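Local structure of leucine aminopeptidase 1 (2HC9) at residues A[34-38]-A[46-52]; A[161-165]-A[290-294]; A[186-190]-A[303-307]. The protein is a zinc-dependent M17 leucine aminopeptidase that releases N-terminal amino acids, preferably leucine, from peptides and probably serves in digestion. The protein carries 1 engineered substitution. All blocks are in the same frame, centred on the assembly; numbering follows the deposited sequence. Where two conformers were deposited one is given.

Interaction 1. Residues A[34-38]-A[46-52]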
# COMPACT_ATOMS: atom_id res chain seq x y z
N PHE A 34 0.91 -55.36 -25.99
CA PHE A 34 0.29 -54.87 -27.22
C PHE A 34 -0.38 -56.02 -27.98
O PHE A 34 0.19 -56.58 -28.91
CB PHE A 34 1.34 -54.19 -28.11
CG PHE A 34 0.77 -53.22 -29.11
CD1 PHE A 34 0.30 -51.97 -28.70
CD2 PHE A 34 0.72 -53.54 -30.47
CE1 PHE A 34 -0.22 -51.06 -29.63
CE2 PHE A 34 0.21 -52.64 -31.40
CZ PHE A 34 -0.26 -51.40 -30.99
N GLU A 35 -1.60 -56.36 -27.57
CA GLU A 35 -2.37 -57.45 -28.18
C GLU A 35 -3.85 -57.17 -27.94
O GLU A 35 -4.20 -56.22 -27.24
CB GLU A 35 -1.98 -58.79 -27.56
CG GLU A 35 -2.50 -58.99 -26.16
CD GLU A 35 -1.95 -60.24 -25.50
OE1 GLU A 35 -1.35 -61.08 -26.21
OE2 GLU A 35 -2.12 -60.37 -24.27
N GLY A 36 -4.72 -57.98 -28.54
CA GLY A 36 -6.12 -58.03 -28.15
C GLY A 36 -6.84 -56.72 -28.40
O GLY A 36 -6.56 -56.04 -29.40
N LYS A 37 -7.73 -56.36 -27.48
CA LYS A 37 -8.57 -55.16 -27.63
C LYS A 37 -7.73 -53.88 -27.57
O LYS A 37 -8.05 -52.90 -28.25
CB LYS A 37 -9.63 -55.12 -26.54
CG LYS A 37 -10.40 -56.42 -26.38
CD LYS A 37 -11.90 -56.20 -26.53
CE LYS A 37 -12.32 -56.18 -27.99
NZ LYS A 37 -13.77 -55.85 -28.14
N PHE A 38 -6.68 -53.90 -26.76
CA PHE A 38 -5.80 -52.73 -26.65
C PHE A 38 -5.11 -52.46 -27.99
O PHE A 38 -5.12 -51.33 -28.49
CB PHE A 38 -4.77 -52.92 -25.53
CG PHE A 38 -3.76 -51.82 -25.45
CD1 PHE A 38 -4.17 -50.48 -25.38
CD2 PHE A 38 -2.40 -52.10 -25.48
CE1 PHE A 38 -3.24 -49.44 -25.31
CE2 PHE A 38 -1.44 -51.08 -25.43
CZ PHE A 38 -1.88 -49.73 -25.34
N VAL A 46 0.01 -46.42 -32.79
CA VAL A 46 1.25 -47.12 -32.45
C VAL A 46 1.46 -48.32 -33.39
O VAL A 46 0.57 -49.16 -33.54
CB VAL A 46 1.23 -47.57 -30.97
CG1 VAL A 46 2.50 -48.32 -30.61
CG2 VAL A 46 1.03 -46.35 -30.04
N THR A 47 2.63 -48.39 -34.02
CA THR A 47 2.86 -49.28 -35.16
C THR A 47 2.59 -50.74 -34.82
O THR A 47 1.72 -51.37 -35.42
CB THR A 47 4.29 -49.14 -35.72
OG1 THR A 47 4.51 -47.78 -36.10
CG2 THR A 47 4.47 -50.04 -36.95
N ASP A 48 3.33 -51.24 -33.84
CA ASP A 48 3.21 -52.62 -33.39
C ASP A 48 3.75 -52.74 -31.97
O ASP A 48 4.16 -51.74 -31.38
CB ASP A 48 3.99 -53.57 -34.31
CG ASP A 48 5.41 -53.07 -34.60
OD1 ASP A 48 6.11 -52.58 -33.67
OD2 ASP A 48 5.83 -53.19 -35.77
N GLY A 49 3.78 -53.96 -31.45
CA GLY A 49 4.35 -54.25 -30.15
C GLY A 49 5.77 -53.76 -29.88
O GLY A 49 6.06 -53.30 -28.78
N ASP A 50 6.65 -53.89 -30.87
CA ASP A 50 8.06 -53.51 -30.67
C ASP A 50 8.17 -52.00 -30.47
O ASP A 50 8.84 -51.54 -29.54
CB ASP A 50 8.93 -53.94 -31.84
CG ASP A 50 9.05 -55.45 -31.96
OD1 ASP A 50 9.18 -56.11 -30.91
OD2 ASP A 50 9.01 -55.96 -33.10
N SER A 51 7.52 -51.26 -31.37
CA SER A 51 7.48 -49.80 -31.28
C SER A 51 6.83 -49.34 -29.97
O SER A 51 7.35 -48.43 -29.32
CB SER A 51 6.77 -49.21 -32.49
OG SER A 51 5.39 -49.51 -32.45
N TRP A 52 5.72 -49.98 -29.57
CA TRP A 52 5.18 -49.80 -28.22
C TRP A 52 6.23 -49.99 -27.13
O TRP A 52 6.46 -49.10 -26.31
CB TRP A 52 3.96 -50.70 -27.96
CG TRP A 52 3.42 -50.59 -26.55
CD1 TRP A 52 3.60 -51.49 -25.53
CD2 TRP A 52 2.61 -49.53 -26.00
NE1 TRP A 52 2.96 -51.06 -24.39
CE2 TRP A 52 2.35 -49.85 -24.65
CE3 TRP A 52 2.10 -48.33 -26.53
CZ2 TRP A 52 1.59 -49.03 -23.81
CZ3 TRP A 52 1.34 -47.51 -25.69
CH2 TRP A 52 1.09 -47.87 -24.34
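F34 and W52 both carry CG opposite the backbone N (chi1 -158° in F34), and these torsions lay the phenyl ring of F34 against the start of helix 49-58 and bring the indole of W52 beside it. The F34 ring packs on backbone as much as on side chains. Its CD2 lies 3.2 Å from G49 N, its CZ is 3.5 Å from V46 O, and D48 O sits above one face, displaced toward the rim. F34 CE1 meets the isopropyl group of V46, 4.0 Å from CG1. F34 and W52 do not truly stack: their planes are only 25° apart, but the rings are slid so far that CD1 of F34 meets W52 CB, at 3.9 Å. F38, four residues on, in helix 36-42, points its edge at the indole face instead, CZ to W52 CH2 3.6 Å, with the planes at 75°, a T-shaped pair. I22 of strand 18-25 touches both F38 and W52, so the aromatic cluster packs against that strand of the N-terminal domain. D48 is the N-cap of helix 49-58: its OD1 accepts from S51 N at 3.0 Å, while S51 OG and W52 N share its carbonyl oxygen. The cross-contact is thus apolar and aromatic, and the capping bonds of D48 are made within its own segment.

Interaction 2. Residues A[161-165]-A[290-294]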
# COMPACT_ATOMS: atom_id res chain seq x y z
N VAL A 161 -21.10 -47.99 -13.15
CA VAL A 161 -22.27 -47.09 -13.00
C VAL A 161 -21.92 -46.00 -11.98
O VAL A 161 -22.14 -44.80 -12.24
CB VAL A 161 -23.56 -47.83 -12.52
CG1 VAL A 161 -24.73 -46.85 -12.44
CG2 VAL A 161 -23.94 -48.94 -13.52
N PHE A 162 -21.41 -46.42 -10.84
CA PHE A 162 -21.05 -45.43 -9.81
C PHE A 162 -20.02 -44.42 -10.35
O PHE A 162 -20.14 -43.23 -10.10
CB PHE A 162 -20.52 -46.09 -8.52
CG PHE A 162 -19.82 -45.09 -7.64
CD1 PHE A 162 -20.56 -44.13 -6.94
CD2 PHE A 162 -18.43 -45.01 -7.64
CE1 PHE A 162 -19.90 -43.14 -6.18
CE2 PHE A 162 -17.78 -44.02 -6.91
CZ PHE A 162 -18.50 -43.09 -6.20
N LEU A 163 -18.99 -44.90 -11.06
CA LEU A 163 -17.94 -44.01 -11.57
C LEU A 163 -18.48 -43.03 -12.62
O LEU A 163 -18.04 -41.89 -12.70
CB LEU A 163 -16.78 -44.85 -12.15
CG LEU A 163 -15.98 -45.64 -11.09
CD1 LEU A 163 -15.09 -46.70 -11.79
CD2 LEU A 163 -15.11 -44.70 -10.23
N THR A 164 -19.45 -43.48 -13.41
CA THR A 164 -20.14 -42.56 -14.33
C THR A 164 -20.91 -41.48 -13.55
O THR A 164 -20.89 -40.31 -13.93
CB THR A 164 -21.09 -43.38 -15.24
OG1 THR A 164 -20.31 -44.34 -15.96
CG2 THR A 164 -21.83 -42.48 -16.23
N ASP A 165 -21.60 -41.90 -12.49
CA ASP A 165 -22.33 -40.96 -11.63
C ASP A 165 -21.36 -40.03 -10.90
O ASP A 165 -21.66 -38.84 -10.73
CB ASP A 165 -23.15 -41.72 -10.61
CG ASP A 165 -24.42 -42.33 -11.21
OD1 ASP A 165 -24.90 -41.84 -12.25
OD2 ASP A 165 -24.94 -43.29 -10.62
N VAL A 290 -26.71 -40.91 -2.77
CA VAL A 290 -28.13 -41.31 -2.69
C VAL A 290 -28.52 -42.15 -3.92
O VAL A 290 -29.42 -42.99 -3.85
CB VAL A 290 -29.08 -40.08 -2.45
CG1 VAL A 290 -30.57 -40.48 -2.58
CG2 VAL A 290 -28.84 -39.54 -1.02
N LYS A 291 -27.79 -41.97 -5.02
CA LYS A 291 -28.02 -42.78 -6.22
C LYS A 291 -27.62 -44.23 -6.02
O LYS A 291 -27.97 -45.11 -6.83
CB LYS A 291 -27.27 -42.20 -7.42
CG LYS A 291 -27.89 -40.92 -7.97
CD LYS A 291 -26.97 -40.31 -9.02
CE LYS A 291 -27.63 -39.12 -9.70
NZ LYS A 291 -28.75 -39.58 -10.56
N HIS A 292 -26.89 -44.50 -4.94
CA HIS A 292 -26.35 -45.84 -4.77
C HIS A 292 -26.71 -46.50 -3.45
O HIS A 292 -25.87 -47.09 -2.78
CB HIS A 292 -24.86 -45.84 -5.11
CG HIS A 292 -24.61 -45.59 -6.56
ND1 HIS A 292 -24.61 -46.61 -7.49
CD2 HIS A 292 -24.43 -44.45 -7.26
CE1 HIS A 292 -24.43 -46.10 -8.69
NE2 HIS A 292 -24.32 -44.79 -8.58
N GLY A 293 -27.99 -46.43 -3.10
CA GLY A 293 -28.54 -47.22 -2.02
C GLY A 293 -27.98 -46.83 -0.66
O GLY A 293 -27.65 -47.69 0.15
N PHE A 294 -27.85 -45.54 -0.42
CA PHE A 294 -27.23 -45.07 0.82
C PHE A 294 -28.08 -45.45 2.04
O PHE A 294 -29.26 -45.07 2.16
CB PHE A 294 -27.03 -43.55 0.80
CG PHE A 294 -26.08 -43.05 1.86
CD1 PHE A 294 -24.69 -43.13 1.67
CD2 PHE A 294 -26.57 -42.46 3.03
CE1 PHE A 294 -23.80 -42.65 2.65
CE2 PHE A 294 -25.69 -41.98 4.01
CZ PHE A 294 -24.30 -42.09 3.82
O HOH W 1 -27.77 -41.28 -12.69
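NE2 of H292 donates to OD2 of D165 over 2.6 Å, a short His-carboxylate hydrogen bond with an N-H...O angle of 145°. The proton goes to the anti lone pair of the carboxylate oxygen, and OD2 stands 22° out of the imidazole plane. The other carboxylate oxygen is used too: a water donates to D165 OD1 at 3.0 Å and accepts from K291 NZ, joining the two opposite charges without direct contact, while the K291 CD methylene lies 3.9 Å from D165 CG. F162 covers one face of the imidazole. Its CB lies over the ring, 4.1 Å from the centroid. With CG opposite the backbone N, F162 turns its phenyl edge toward that imidazole face, CD1 to H292 CD2 3.9 Å, in a T-shaped pair with planes at 81°. V161 CG1 meets the edge of the imidazole at H292 CE1, 3.8 Å away. The nearby carboxylate would probably favour a protonated imidazole. With an alanine here instead of H292, D165 OD2 would probably lose its donor and a gap would open beside F162 CB. V486 touches both F162 and H292, so the C-terminal tail packs on the same pair. The arrangement is a His-carboxylate hydrogen bond joining helix 157-178 to the loop between helix 277-290 and strand 297-307 of the M17 catalytic domain, away from the zinc site.

Interaction 3. Residues A[186-190]-A[303-307]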
# COMPACT_ATOMS: atom_id res chain seq x y z
N THR A 186 -28.71 -16.62 -6.22
CA THR A 186 -29.23 -17.47 -5.13
C THR A 186 -30.44 -18.28 -5.60
O THR A 186 -30.55 -19.48 -5.30
CB THR A 186 -29.64 -16.69 -3.86
OG1 THR A 186 -30.68 -15.76 -4.18
CG2 THR A 186 -28.43 -15.92 -3.26
N ASP A 187 -31.34 -17.61 -6.32
CA ASP A 187 -32.54 -18.29 -6.87
C ASP A 187 -32.15 -19.46 -7.77
O ASP A 187 -32.76 -20.55 -7.70
CB ASP A 187 -33.35 -17.29 -7.71
CG ASP A 187 -34.09 -16.25 -6.84
OD1 ASP A 187 -34.17 -16.40 -5.61
OD2 ASP A 187 -34.61 -15.27 -7.42
N ALA A 188 -31.18 -19.24 -8.65
CA ALA A 188 -30.77 -20.29 -9.58
C ALA A 188 -30.13 -21.46 -8.83
O ALA A 188 -30.35 -22.61 -9.17
CB ALA A 188 -29.81 -19.74 -10.60
N LEU A 189 -29.32 -21.16 -7.81
CA LEU A 189 -28.72 -22.26 -7.02
C LEU A 189 -29.76 -23.03 -6.17
O LEU A 189 -29.68 -24.27 -6.06
CB LEU A 189 -27.52 -21.77 -6.17
CG LEU A 189 -26.77 -22.86 -5.36
CD1 LEU A 189 -26.29 -24.01 -6.29
CD2 LEU A 189 -25.55 -22.24 -4.62
N VAL A 190 -30.74 -22.32 -5.60
CA VAL A 190 -31.89 -23.02 -4.99
C VAL A 190 -32.52 -23.97 -6.02
O VAL A 190 -32.75 -25.16 -5.73
CB VAL A 190 -32.95 -22.02 -4.45
CG1 VAL A 190 -34.27 -22.76 -4.06
CG2 VAL A 190 -32.40 -21.24 -3.24
N CYS A 303 -26.47 -23.34 2.48
CA CYS A 303 -26.70 -21.98 2.94
C CYS A 303 -26.39 -21.07 1.76
O CYS A 303 -25.22 -20.95 1.39
CB CYS A 303 -25.77 -21.69 4.13
SG CYS A 303 -25.94 -22.92 5.47
N ILE A 304 -27.42 -20.47 1.17
CA ILE A 304 -27.29 -19.87 -0.19
C ILE A 304 -27.58 -18.37 -0.10
O ILE A 304 -28.70 -17.96 0.19
CB ILE A 304 -28.26 -20.52 -1.18
CG1 ILE A 304 -27.92 -22.02 -1.35
CG2 ILE A 304 -28.16 -19.83 -2.57
CD1 ILE A 304 -29.03 -22.82 -2.10
N VAL A 305 -26.54 -17.56 -0.28
CA VAL A 305 -26.67 -16.09 -0.11
C VAL A 305 -25.80 -15.39 -1.15
O VAL A 305 -24.88 -15.99 -1.70
CB VAL A 305 -26.16 -15.62 1.28
CG1 VAL A 305 -26.98 -16.24 2.42
CG2 VAL A 305 -24.64 -15.90 1.44
N GLU A 306 -26.11 -14.13 -1.43
CA GLU A 306 -25.13 -13.29 -2.11
C GLU A 306 -24.72 -12.16 -1.16
O GLU A 306 -25.58 -11.53 -0.56
CB GLU A 306 -25.68 -12.74 -3.43
CG GLU A 306 -24.64 -11.82 -4.15
CD GLU A 306 -24.98 -11.48 -5.60
OE1 GLU A 306 -25.63 -12.30 -6.28
OE2 GLU A 306 -24.57 -10.39 -6.07
N ASN A 307 -23.40 -11.94 -1.02
CA ASN A 307 -22.86 -10.95 -0.08
C ASN A 307 -22.51 -9.68 -0.87
O ASN A 307 -21.49 -9.63 -1.58
CB ASN A 307 -21.61 -11.55 0.61
CG ASN A 307 -21.18 -10.75 1.84
OD1 ASN A 307 -22.01 -10.12 2.50
ND2 ASN A 307 -19.88 -10.76 2.15
O HOH W 2 -27.90 -13.87 -6.13
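This is a buried helix-on-sheet contact in the catalytic domain, where the first turn of helix 186-199 lies on the end of strand 297-307. The two short segments run nearly antiparallel, at 164°, with their axes 8.1 Å apart at the closest. I304 is the main apolar knob. Its CG2 rests against the first residue of the helix, 3.6 Å from T186 CA, while CG1 turns the other branch toward the next turn, where CD1 meets L189 CG at 4.0 Å and V190 CG2 at 3.9 Å. The methyl of T186 reaches further along the strand and lies over its backbone, CG2 being 3.4 Å from V305 C and close to E306 N as well. This methyl is anti to the carbonyl carbon of T186, and the hydroxyl lies between the backbone N and that carbon (chi1 61°), where OG1 bonds to P230 O and to T229 OG1. Such packing of a helix on a central mixed sheet belongs to the alpha/beta architecture of the M17 catalytic domain. The strand alternates its faces: I304 looks to the helix, whereas V305 points away from it. The nearest atoms of the V305 and E336 side chains are about 5 Å apart, and E336 ligates both zinc ions. Polar contact across the helix start is made through a water, which accepts from T186 N at 2.9 Å and donates to E306 OE1 at 2.8 Å. The other oxygen of that carboxylate, OE2, forms a salt bridge with K315 of the second subunit and also accepts from N308 ND2.

The three contacts are separate, the nearest atoms of any two being at least about 15 Å apart, and they share no residue. Interaction 1 lies in the N-terminal domain, partly buried, and joins two consecutive helices by aromatic packing. Interaction 2, also partly buried, combines a His-carboxylate bond, a water bridge and aromatic packing between a long helix and a loop. In interaction 3, close to the zinc site, the touching residues are all buried and mostly aliphatic. Interactions 2 and 3 are linked through the chain: helix 157-178 is followed by helix 186-199, and the loop 290-294 leads into strand 297-307, so the same two runs of chain meet twice, once by mainly polar and once by mainly apolar means.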